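Local coordinates for YfdX protein (Salmonella enterica I, PDB 6A02) that is of unknown molecular function but appears to play a dual role in the bacterium's antibiotic stress and its virulence, at residues Gly29-Glu34 and Gln41-Leu46; Asn130-Pro135 and Asp167-Asp172. One frame throughout, in Å; residues are numbered along the deposited sequence. Where two conformers were deposited one is given.

How the contacts relate
Following the chain from its N terminus, contact 1 comes first: 29-34 on helix 19-36 meets 41-46 on helix 40-54 across a gap of six residues, closing a tight helical hairpin. Contact 2 opens much later and closes a longer loop, in which strand 125-135 gives way to helices 136-151 and 155-167 before strand 170-175 pairs back on it. The two loops stand in series and neither nest nor cross; the centres of contact 1 and contact 2 are about 22 Å apart. Their helices nevertheless meet: Met-150 and Leu-162, from the second loop, touch contact 1, while Trp-22 and Met-25 of helix 19-36 touch the side chains of contact 2.

Contact 1 of 2, residues Gly29-Glu34 and Gln41-Leu46; sequences GMSRFE and QKAEQL
With Ser-31 chi1 at 177°, its OG is swung opposite the backbone N and points across to Ala-43, whose carbonyl oxygen it reaches at 2.8 Å. The hydroxyl donates this bond from above the carbonyl plane, at a C=O...donor angle of 116°. The bond forms where the two backbones are closest: Ser-31 CA and Ala-43 CA are 4.1 Å apart, the helix segments run antiparallel, and their axes approach to 7.8 Å. Small side chains make that possible. The Ala-43 methyl, CB, sits against Ser-31 O at 3.3 Å, while the Ser-31 CB packs on the CB of Leu-46.

One turn further along, Leu-46 sends its CD1 branch over the backbone between Met-30 and Ser-31, touching Met-30 CB at 3.8 Å and the CG of Glu-34 at 4.0 Å. Toward the connecting turn, Glu-34 folds at chi2 (-64°) and lies against the fully extended Lys-42, whose CD rests 3.7 Å from Glu-34 OE2. Their charged ends form only a long salt bridge, Glu-34 OE2 to Lys-42 NZ, 3.8 Å. A water donates to OE2 and weakly accepts from NZ, so it spans the gap. The stronger polar partners lie elsewhere: Asn-37 binds Glu-34 OE1, and Asn-9 of the second subunit binds Lys-42 NZ.

The contact packs helix 19-36 against helix 40-54 as an antiparallel hairpin. Met-150 of helix 136-151 and Leu-162 of helix 155-167 pack on Ser-31, while the second subunit brings Asn-9 against Met-30 and Glu-34.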
# COMPACT_ATOMS: atom_id res chain seq x y z
N GLY A 29 13.99 -4.89 6.79
CA GLY A 29 13.91 -4.54 5.39
C GLY A 29 15.26 -4.19 4.79
O GLY A 29 15.58 -4.61 3.67
N MET A 30 16.06 -3.41 5.52
CA MET A 30 17.39 -3.06 5.02
C MET A 30 18.27 -4.29 4.90
O MET A 30 19.03 -4.44 3.94
CB MET A 30 18.04 -2.02 5.94
CG MET A 30 17.33 -0.66 5.95
SD MET A 30 18.25 0.62 6.84
CE MET A 30 19.86 0.25 6.14
N SER A 31 18.15 -5.20 5.87
CA SER A 31 18.92 -6.44 5.82
C SER A 31 18.60 -7.22 4.55
O SER A 31 19.51 -7.68 3.85
CB SER A 31 18.61 -7.28 7.06
OG SER A 31 19.27 -8.54 7.02
N ARG A 32 17.31 -7.37 4.24
CA ARG A 32 16.95 -8.12 3.04
C ARG A 32 17.53 -7.47 1.79
O ARG A 32 18.06 -8.16 0.91
CB ARG A 32 15.43 -8.25 2.92
CG ARG A 32 15.00 -8.99 1.68
CD ARG A 32 13.53 -9.39 1.77
NE ARG A 32 13.06 -10.05 0.56
CZ ARG A 32 12.53 -9.41 -0.47
NH1 ARG A 32 12.42 -8.09 -0.45
NH2 ARG A 32 12.12 -10.08 -1.54
N PHE A 33 17.44 -6.15 1.70
CA PHE A 33 17.99 -5.48 0.53
C PHE A 33 19.48 -5.75 0.39
O PHE A 33 19.97 -6.00 -0.73
CB PHE A 33 17.74 -3.97 0.60
CG PHE A 33 18.39 -3.21 -0.52
CD1 PHE A 33 17.83 -3.20 -1.79
CD2 PHE A 33 19.61 -2.57 -0.33
CE1 PHE A 33 18.45 -2.53 -2.85
CE2 PHE A 33 20.22 -1.90 -1.39
CZ PHE A 33 19.64 -1.88 -2.64
N GLU A 34 20.21 -5.71 1.50
CA GLU A 34 21.66 -5.87 1.42
C GLU A 34 22.06 -7.27 0.96
O GLU A 34 23.15 -7.44 0.40
CB GLU A 34 22.32 -5.47 2.74
CG GLU A 34 22.16 -4.00 3.10
CD GLU A 34 22.82 -3.05 2.12
OE1 GLU A 34 23.50 -3.50 1.18
OE2 GLU A 34 22.64 -1.82 2.30
N GLN A 41 27.46 -9.43 4.73
CA GLN A 41 27.90 -9.15 6.09
C GLN A 41 27.17 -7.95 6.68
O GLN A 41 26.81 -7.95 7.86
CB GLN A 41 29.43 -9.05 6.14
CG GLN A 41 30.06 -10.39 5.72
CD GLN A 41 31.55 -10.34 5.45
OE1 GLN A 41 31.98 -10.22 4.31
NE2 GLN A 41 32.34 -10.47 6.51
N LYS A 42 26.86 -6.95 5.85
CA LYS A 42 26.00 -5.87 6.30
C LYS A 42 24.60 -6.37 6.62
O LYS A 42 24.00 -5.96 7.62
CB LYS A 42 25.95 -4.76 5.25
CG LYS A 42 25.28 -3.50 5.74
CD LYS A 42 25.44 -2.39 4.70
CE LYS A 42 25.05 -1.03 5.26
NZ LYS A 42 25.35 0.05 4.27
N ALA A 43 24.08 -7.29 5.81
CA ALA A 43 22.76 -7.86 6.10
C ALA A 43 22.75 -8.56 7.45
O ALA A 43 21.79 -8.44 8.21
CB ALA A 43 22.36 -8.83 5.00
N GLU A 44 23.82 -9.29 7.77
CA GLU A 44 23.89 -9.95 9.07
C GLU A 44 23.94 -8.94 10.20
O GLU A 44 23.29 -9.14 11.24
CB GLU A 44 25.09 -10.89 9.12
CG GLU A 44 24.97 -12.05 8.16
CD GLU A 44 26.16 -12.98 8.19
OE1 GLU A 44 27.08 -12.72 8.99
OE2 GLU A 44 26.16 -13.97 7.41
N GLN A 45 24.68 -7.84 10.02
CA GLN A 45 24.75 -6.81 11.05
C GLN A 45 23.38 -6.21 11.31
O GLN A 45 22.99 -6.00 12.47
CB GLN A 45 25.72 -5.71 10.64
CG GLN A 45 27.20 -6.11 10.65
CD GLN A 45 28.12 -4.97 10.22
OE1 GLN A 45 27.77 -4.14 9.38
NE2 GLN A 45 29.30 -4.90 10.84
N LEU A 46 22.62 -5.95 10.24
CA LEU A 46 21.30 -5.34 10.39
C LEU A 46 20.31 -6.31 11.03
O LEU A 46 19.52 -5.91 11.90
CB LEU A 46 20.81 -4.88 9.02
CG LEU A 46 21.55 -3.67 8.46
CD1 LEU A 46 21.39 -3.59 6.96
CD2 LEU A 46 21.07 -2.39 9.11
O HOH W 1 24.72 -0.13 0.97

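Contact 2 of 2, residues Asn130-Pro135 and Asp167-Asp172; sequences NQELIP and DGIVVD
Glu-132 and Ile-169 meet on one side of the strand pair. The glutamate is stretched out, its CG trans to the backbone N at chi1 -175°, which carries the chain across Ile-169 CG2: Glu-132 CG comes to 3.3 Å from this methyl and Glu-132 OE2 to 3.2 Å, a tight fit. Ile-169 turns its other branch to Ile-134, CG1 meeting Ile-134 CG2 at 3.6 Å. With Ile-134 chi1 at 60° its CG1 sits between N and C, and CG2, anti to the carbonyl carbon, is the branch that meets Ile-169, while the end of the longer branch leads away. Met-25 of helix 19-36 packs on both isoleucines. Nearer the start of 130-135, Asn-130 CB rests on Val-171 CG1 at 3.7 Å; the Asn-130 amide is held elsewhere, OD1 by Ser-173 and ND2 by Ser-84 and Thr-86.

The opposite face carries Leu-133, whose CB touches Val-170 CG2 at 3.9 Å and whose CD1 branch also reaches the CB of Asp-172.

Between the two faces runs a regular ladder. Gln-131 with Asp-172 and Leu-133 with Val-170 are hydrogen-bonded pairs, each with two bonds, and Glu-132 with Val-171 is the non-hydrogen-bonded pair between them. The bond from Gln-131 N to Asp-172 O, 2.8 Å, is almost straight at 179°.

Pro-135 stands at the N-cap of helix 136-151. Strand 125-135, the middle of three within this chain, thus pairs with the outer strand 170-175 as antiparallel neighbours linked by two helices, 136-151 and 155-167.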
# COMPACT_ATOMS: atom_id res chain seq x y z
N ASN A 130 -4.84 4.29 12.66
CA ASN A 130 -4.28 3.09 12.02
C ASN A 130 -3.12 2.62 12.87
O ASN A 130 -2.08 3.28 12.94
CB ASN A 130 -3.80 3.40 10.61
CG ASN A 130 -4.82 4.12 9.80
OD1 ASN A 130 -5.87 3.57 9.47
ND2 ASN A 130 -4.52 5.36 9.44
N GLN A 131 -3.28 1.47 13.50
CA GLN A 131 -2.25 0.91 14.37
C GLN A 131 -1.53 -0.20 13.62
O GLN A 131 -2.14 -1.22 13.27
CB GLN A 131 -2.86 0.38 15.66
CG GLN A 131 -3.48 1.48 16.54
CD GLN A 131 -3.96 0.96 17.87
OE1 GLN A 131 -3.80 -0.22 18.19
NE2 GLN A 131 -4.56 1.84 18.66
N GLU A 132 -0.24 0.00 13.36
CA GLU A 132 0.59 -1.01 12.74
C GLU A 132 1.03 -1.99 13.81
O GLU A 132 1.54 -1.57 14.86
CB GLU A 132 1.80 -0.34 12.10
CG GLU A 132 2.66 -1.28 11.31
CD GLU A 132 3.90 -0.61 10.72
OE1 GLU A 132 4.11 0.59 10.94
OE2 GLU A 132 4.67 -1.31 10.02
N LEU A 133 0.84 -3.29 13.55
CA LEU A 133 1.11 -4.34 14.52
C LEU A 133 1.99 -5.41 13.91
O LEU A 133 1.90 -5.69 12.71
CB LEU A 133 -0.20 -5.03 14.98
CG LEU A 133 -1.42 -4.14 15.27
CD1 LEU A 133 -2.66 -4.99 15.55
CD2 LEU A 133 -1.16 -3.22 16.45
N ILE A 134 2.80 -6.05 14.75
CA ILE A 134 3.50 -7.28 14.34
C ILE A 134 3.28 -8.37 15.38
O ILE A 134 3.10 -8.09 16.57
CB ILE A 134 5.01 -7.07 14.14
CG1 ILE A 134 5.67 -6.57 15.42
CG2 ILE A 134 5.27 -6.15 12.93
CD1 ILE A 134 7.17 -6.66 15.39
N PRO A 135 3.30 -9.64 14.96
CA PRO A 135 3.27 -10.75 15.92
C PRO A 135 4.67 -10.92 16.50
O PRO A 135 5.63 -11.17 15.77
CB PRO A 135 2.88 -11.95 15.06
CG PRO A 135 3.44 -11.61 13.69
CD PRO A 135 3.33 -10.10 13.56
N ASP A 167 5.77 -9.12 5.70
CA ASP A 167 4.40 -9.39 5.27
C ASP A 167 3.48 -9.65 6.45
O ASP A 167 2.26 -9.60 6.29
CB ASP A 167 4.36 -10.59 4.34
CG ASP A 167 4.96 -10.30 2.98
OD1 ASP A 167 5.07 -9.11 2.63
OD2 ASP A 167 5.29 -11.27 2.28
N GLY A 168 4.05 -9.93 7.63
CA GLY A 168 3.27 -10.12 8.84
C GLY A 168 2.82 -8.84 9.51
O GLY A 168 2.03 -8.90 10.46
N ILE A 169 3.29 -7.69 9.04
CA ILE A 169 2.78 -6.41 9.53
C ILE A 169 1.32 -6.28 9.12
O ILE A 169 0.97 -6.44 7.94
CB ILE A 169 3.58 -5.25 8.95
CG1 ILE A 169 5.05 -5.30 9.39
CG2 ILE A 169 2.94 -3.93 9.33
CD1 ILE A 169 5.94 -4.36 8.63
N VAL A 170 0.46 -5.97 10.09
CA VAL A 170 -0.95 -5.71 9.80
C VAL A 170 -1.29 -4.32 10.30
O VAL A 170 -0.59 -3.75 11.15
CB VAL A 170 -1.91 -6.75 10.40
CG1 VAL A 170 -1.54 -8.16 9.92
CG2 VAL A 170 -1.91 -6.68 11.91
N VAL A 171 -2.36 -3.75 9.77
CA VAL A 171 -2.81 -2.42 10.17
C VAL A 171 -4.24 -2.55 10.66
O VAL A 171 -5.15 -2.85 9.87
CB VAL A 171 -2.70 -1.41 9.03
CG1 VAL A 171 -3.24 -0.04 9.48
CG2 VAL A 171 -1.25 -1.28 8.56
N ASP A 172 -4.45 -2.33 11.95
CA ASP A 172 -5.78 -2.27 12.55
C ASP A 172 -6.23 -0.82 12.48
O ASP A 172 -5.69 0.04 13.19
CB ASP A 172 -5.72 -2.73 14.00
CG ASP A 172 -7.09 -2.91 14.63
OD1 ASP A 172 -8.03 -2.16 14.27
OD2 ASP A 172 -7.24 -3.80 15.49